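Local atomic coordinates of antigen 43 (PDB entry 4KH3), a protein that self-associates to drive bacterial clumping, probably through Velcro-like contacts between the passenger domains of neighbouring cells. Residues Leu452-Thr457 / Asn474-Thr479; Glu468-Leu473 / Ala489-Gly494. One frame throughout, in Å; residues are numbered along the deposited sequence.

Contact 1 (Leu452-Thr457 / Asn474-Thr479); sequences LTVSNT and NDSTVT
Ser476 reaches across to Thr457 at a corner between two successive coils of a parallel beta-helix, the right place to see how one hydroxyl can knit a turn together. The segment Leu452-Thr457 of one coil turns just after Ser455, which pairs in parallel with Asn474, and Asn474-Thr479 of the next turns in step with it; Asn456 and Asp475 both take left-handed backbone angles at the bend. Ser476 OG lies anti to its carbonyl carbon (chi1 -60°), which swings the hydroxyl inward under the bend. There Ser476 OG accepts the Thr457 N-H, 3.2 Å from Thr457 N in a nearly straight bond (168°), and donates to Asn474 O of its own segment at 2.7 Å. That carbonyl oxygen is gripped twice, because Asn456 N also bonds to it, and the two donors approach from opposite faces of its plane. Val454 CG1 packs against Ser476 OG at 3.6 Å, so the serine meets an apolar branch as well as the Thr457 amide. On the sheet face shared by Ser455 and Asn474, Ser455 OG lies near Asn474 ND2, while Asn474 OD1 is bonded to Thr493 of the following coil. Past the corner, Thr477 N donates to Thr457 O at 3.1 Å.

Contact 2 (Glu468-Leu473 / Ala489-Gly494); sequences EGTLTL and ALKLTG
Leu490 runs alongside Leu471, and its CD1 branch overlaps CD2 of Leu471 at 3.8 Å. With CG anti to the backbone N in Leu490 (chi1 169°), Leu490 CD1 leans back over the neighbouring strand, coming 3.5 Å from Leu471 O and 4.2 Å from Leu473 CD1. Leu473 carries its CG beside the backbone N instead; its side chain crosses that of Leu490 at a slant and also brings CD1 near Leu492 CD1. The opposite face is mixed, with threonines, Lys491 and Ala489: the extended chain of Lys491 passes Thr472, with Lys491 CD 3.8 Å from Thr472 OG1, and Ala489 CB sits beside Thr470 OG1. Between the faces run five parallel-sheet backbone bonds. The central one, Lys491 N to Leu471 O, is 2.8 Å and almost straight (171°), whereas at the two ends Ala489 N and Thr493 N sit above the carbonyl planes of Gly469 and Leu473. Strand 488-493 is the last of its row in the chain and strand 469-474 the one before it; on the far side of the latter lies strand 451-455, whose Leu452 and Val454 touch Leu471 and Leu473, while Leu466 of strand 463-466 packs on Leu471 and Leu490.

How the contacts relate
Both contacts join coils of the same beta-helix: strands 451-455, 469-474 and 488-493 run on as neighbours, and the centres of the two contacts lie about 10 Å apart. Backbone pairs join them directly: Val454 N approaches Thr472 O, and Leu452 O approaches Thr472 N, both probable hydrogen bonds. Contact 1 is partly buried and sits at a corner, with a single regular bridge. Contact 2 lies along a straight face at the surface, close to the C-terminal end, with four bridges in unbroken register and leucines on one face, of which Leu471 and Leu473 are buried. The comparison illustrates a division of labour: backbone bonds carry both contacts, the corner adding one serine hydroxyl, the flat adding apolar packing of leucines.

Contact 1 (Leu452-Thr457 / Asn474-Thr479)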
loop_
_atom_site.group_PDB
_atom_site.type_symbol
_atom_site.label_atom_id
_atom_site.label_comp_id
_atom_site.label_asym_id
_atom_site.label_seq_id
_atom_site.Cartn_x
_atom_site.Cartn_y
_atom_site.Cartn_z
ATOM N N LEU A 452 28.596 -18.150 -17.410
ATOM C CA LEU A 452 29.095 -17.481 -16.228
ATOM C C LEU A 452 29.835 -16.247 -16.678
ATOM O O LEU A 452 30.849 -16.344 -17.353
ATOM C CB LEU A 452 30.035 -18.389 -15.437
ATOM C CG LEU A 452 30.815 -17.734 -14.290
ATOM C CD1 LEU A 452 29.886 -17.020 -13.329
ATOM C CD2 LEU A 452 31.631 -18.779 -13.549
ATOM N N THR A 453 29.309 -15.084 -16.325
ATOM C CA THR A 453 29.983 -13.829 -16.605
ATOM C C THR A 453 30.702 -13.360 -15.354
ATOM O O THR A 453 30.110 -13.283 -14.283
ATOM C CB THR A 453 28.989 -12.711 -16.999
ATOM O OG1 THR A 453 28.235 -13.101 -18.153
ATOM C CG2 THR A 453 29.739 -11.394 -17.278
ATOM N N VAL A 454 31.981 -13.047 -15.495
ATOM C CA VAL A 454 32.717 -12.381 -14.439
ATOM C C VAL A 454 32.976 -10.955 -14.911
ATOM O O VAL A 454 33.614 -10.748 -15.939
ATOM C CB VAL A 454 34.048 -13.089 -14.161
ATOM C CG1 VAL A 454 34.833 -12.351 -13.095
ATOM C CG2 VAL A 454 33.796 -14.528 -13.751
ATOM N N SER A 455 32.466 -9.971 -14.178
ATOM C CA SER A 455 32.571 -8.584 -14.620
ATOM C C SER A 455 33.166 -7.645 -13.574
ATOM O O SER A 455 32.630 -7.507 -12.474
ATOM C CB SER A 455 31.202 -8.061 -15.067
ATOM O OG SER A 455 31.252 -6.671 -15.342
ATOM N N ASN A 456 34.273 -7.001 -13.937
ATOM C CA ASN A 456 34.902 -5.995 -13.090
ATOM C C ASN A 456 35.245 -6.541 -11.701
ATOM O O ASN A 456 34.935 -5.945 -10.681
ATOM C CB ASN A 456 34.026 -4.741 -13.004
ATOM C CG ASN A 456 34.733 -3.574 -12.319
ATOM O OD1 ASN A 456 35.966 -3.508 -12.282
ATOM N ND2 ASN A 456 33.950 -2.652 -11.764
ATOM N N THR A 457 35.894 -7.695 -11.691
ATOM C CA THR A 457 36.285 -8.366 -10.467
ATOM C C THR A 457 37.777 -8.680 -10.512
ATOM O O THR A 457 38.337 -8.922 -11.573
ATOM C CB THR A 457 35.512 -9.692 -10.319
ATOM O OG1 THR A 457 34.107 -9.434 -10.415
ATOM C CG2 THR A 457 35.814 -10.355 -8.990
ATOM N N ASN A 474 34.849 -10.316 -18.320
ATOM C CA ASN A 474 34.781 -8.940 -18.778
ATOM C C ASN A 474 35.406 -7.992 -17.759
ATOM O O ASN A 474 35.173 -8.134 -16.553
ATOM C CB ASN A 474 33.325 -8.565 -19.075
ATOM C CG ASN A 474 33.174 -7.128 -19.511
ATOM O OD1 ASN A 474 33.643 -6.736 -20.579
ATOM N ND2 ASN A 474 32.506 -6.331 -18.686
ATOM N N ASP A 475 36.219 -7.055 -18.253
ATOM C CA ASP A 475 36.885 -6.044 -17.422
ATOM C C ASP A 475 37.445 -6.572 -16.094
ATOM O O ASP A 475 37.363 -5.896 -15.070
ATOM C CB ASP A 475 35.931 -4.875 -17.146
ATOM C CG ASP A 475 35.569 -4.103 -18.402
ATOM O OD1 ASP A 475 36.346 -4.151 -19.378
ATOM O OD2 ASP A 475 34.511 -3.432 -18.413
ATOM N N SER A 476 38.005 -7.777 -16.111
ATOM C CA SER A 476 38.478 -8.411 -14.876
ATOM C C SER A 476 39.965 -8.758 -14.872
ATOM O O SER A 476 40.547 -9.086 -15.899
ATOM C CB SER A 476 37.670 -9.676 -14.589
ATOM O OG SER A 476 36.295 -9.367 -14.442
ATOM N N THR A 477 40.574 -8.688 -13.700
ATOM C CA THR A 477 41.938 -9.154 -13.529
ATOM C C THR A 477 41.886 -10.544 -12.925
ATOM O O THR A 477 41.646 -10.702 -11.726
ATOM C CB THR A 477 42.723 -8.236 -12.594
ATOM O OG1 THR A 477 42.818 -6.934 -13.176
ATOM C CG2 THR A 477 44.115 -8.778 -12.357
ATOM N N VAL A 478 42.113 -11.552 -13.757
ATOM C CA VAL A 478 41.951 -12.934 -13.332
ATOM C C VAL A 478 43.282 -13.660 -13.228
ATOM O O VAL A 478 44.119 -13.563 -14.118
ATOM C CB VAL A 478 41.051 -13.687 -14.309
ATOM C CG1 VAL A 478 40.815 -15.116 -13.830
ATOM C CG2 VAL A 478 39.741 -12.939 -14.476
ATOM N N THR A 479 43.460 -14.396 -12.138
ATOM C CA THR A 479 44.702 -15.103 -11.862
ATOM C C THR A 479 44.395 -16.540 -11.424
ATOM O O THR A 479 44.078 -16.798 -10.256
ATOM C CB THR A 479 45.538 -14.365 -10.777
ATOM O OG1 THR A 479 45.784 -13.002 -11.175
ATOM C CG2 THR A 479 46.866 -15.075 -10.549
#

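Contact 2 (Glu468-Leu473 / Ala489-Gly494)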
loop_
_atom_site.group_PDB
_atom_site.type_symbol
_atom_site.label_atom_id
_atom_site.label_comp_id
_atom_site.label_asym_id
_atom_site.label_seq_id
_atom_site.Cartn_x
_atom_site.Cartn_y
_atom_site.Cartn_z
ATOM N N GLU A 468 31.445 -27.093 -19.062
ATOM C CA GLU A 468 30.395 -26.941 -20.070
ATOM C C GLU A 468 29.978 -25.481 -20.199
ATOM O O GLU A 468 30.091 -24.706 -19.246
ATOM C CB GLU A 468 29.187 -27.833 -19.750
ATOM C CG GLU A 468 28.154 -27.939 -20.879
ATOM C CD GLU A 468 28.688 -28.640 -22.140
ATOM O OE1 GLU A 468 28.093 -28.435 -23.224
ATOM O OE2 GLU A 468 29.686 -29.401 -22.059
ATOM N N GLY A 469 29.523 -25.096 -21.384
ATOM C CA GLY A 469 28.991 -23.763 -21.580
ATOM C C GLY A 469 30.042 -22.683 -21.622
ATOM O O GLY A 469 31.209 -22.967 -21.853
ATOM N N THR A 470 29.619 -21.444 -21.386
ATOM C CA THR A 470 30.451 -20.270 -21.629
ATOM C C THR A 470 30.947 -19.579 -20.359
ATOM O O THR A 470 30.186 -19.347 -19.424
ATOM C CB THR A 470 29.665 -19.225 -22.443
ATOM O OG1 THR A 470 29.284 -19.791 -23.701
ATOM C CG2 THR A 470 30.497 -17.957 -22.672
ATOM N N LEU A 471 32.229 -19.239 -20.340
ATOM C CA LEU A 471 32.776 -18.405 -19.287
ATOM C C LEU A 471 33.217 -17.109 -19.921
ATOM O O LEU A 471 34.050 -17.108 -20.828
ATOM C CB LEU A 471 33.972 -19.089 -18.624
ATOM C CG LEU A 471 34.725 -18.230 -17.607
ATOM C CD1 LEU A 471 33.794 -17.795 -16.487
ATOM C CD2 LEU A 471 35.924 -18.975 -17.046
ATOM N N THR A 472 32.648 -16.002 -19.465
ATOM C CA THR A 472 33.007 -14.702 -20.016
ATOM C C THR A 472 33.692 -13.871 -18.953
ATOM O O THR A 472 33.170 -13.695 -17.853
ATOM C CB THR A 472 31.777 -13.958 -20.563
ATOM O OG1 THR A 472 31.275 -14.651 -21.713
ATOM C CG2 THR A 472 32.137 -12.535 -20.954
ATOM N N LEU A 473 34.879 -13.377 -19.272
ATOM C CA LEU A 473 35.636 -12.594 -18.318
ATOM C C LEU A 473 35.725 -11.172 -18.831
ATOM O O LEU A 473 36.558 -10.855 -19.678
ATOM C CB LEU A 473 37.031 -13.181 -18.134
ATOM C CG LEU A 473 37.080 -14.661 -17.771
ATOM C CD1 LEU A 473 38.522 -15.123 -17.651
ATOM C CD2 LEU A 473 36.342 -14.913 -16.479
ATOM N N ALA A 489 33.217 -22.580 -24.208
ATOM C CA ALA A 489 33.723 -21.388 -24.855
ATOM C C ALA A 489 34.227 -20.453 -23.764
ATOM O O ALA A 489 33.600 -20.308 -22.722
ATOM C CB ALA A 489 32.629 -20.722 -25.675
ATOM N N LEU A 490 35.376 -19.841 -23.993
ATOM C CA LEU A 490 35.936 -18.916 -23.033
ATOM C C LEU A 490 36.127 -17.588 -23.721
ATOM O O LEU A 490 36.834 -17.515 -24.718
ATOM C CB LEU A 490 37.289 -19.418 -22.532
ATOM C CG LEU A 490 38.064 -18.370 -21.720
ATOM C CD1 LEU A 490 37.357 -18.062 -20.404
ATOM C CD2 LEU A 490 39.501 -18.797 -21.468
ATOM N N LYS A 491 35.504 -16.538 -23.197
ATOM C CA LYS A 491 35.634 -15.214 -23.793
ATOM C C LYS A 491 36.353 -14.237 -22.873
ATOM O O LYS A 491 36.048 -14.141 -21.685
ATOM C CB LYS A 491 34.258 -14.656 -24.167
ATOM C CG LYS A 491 33.496 -15.497 -25.170
ATOM C CD LYS A 491 32.089 -14.963 -25.411
ATOM C CE LYS A 491 31.302 -15.939 -26.281
ATOM N NZ LYS A 491 29.849 -15.621 -26.352
ATOM N N LEU A 492 37.304 -13.504 -23.432
ATOM C CA LEU A 492 37.975 -12.438 -22.707
ATOM C C LEU A 492 37.607 -11.102 -23.338
ATOM O O LEU A 492 38.027 -10.793 -24.452
ATOM C CB LEU A 492 39.491 -12.644 -22.739
ATOM C CG LEU A 492 40.110 -13.636 -21.741
ATOM C CD1 LEU A 492 39.607 -15.067 -21.929
ATOM C CD2 LEU A 492 41.628 -13.583 -21.821
ATOM N N THR A 493 36.804 -10.311 -22.641
ATOM C CA THR A 493 36.334 -9.055 -23.207
ATOM C C THR A 493 36.729 -7.853 -22.360
ATOM O O THR A 493 37.069 -7.981 -21.184
ATOM C CB THR A 493 34.810 -9.061 -23.381
ATOM O OG1 THR A 493 34.182 -9.135 -22.096
ATOM C CG2 THR A 493 34.373 -10.253 -24.215
ATOM N N GLY A 494 36.675 -6.678 -22.968
ATOM C CA GLY A 494 37.052 -5.458 -22.286
ATOM C C GLY A 494 38.518 -5.396 -21.904
ATOM O O GLY A 494 39.396 -5.732 -22.697
#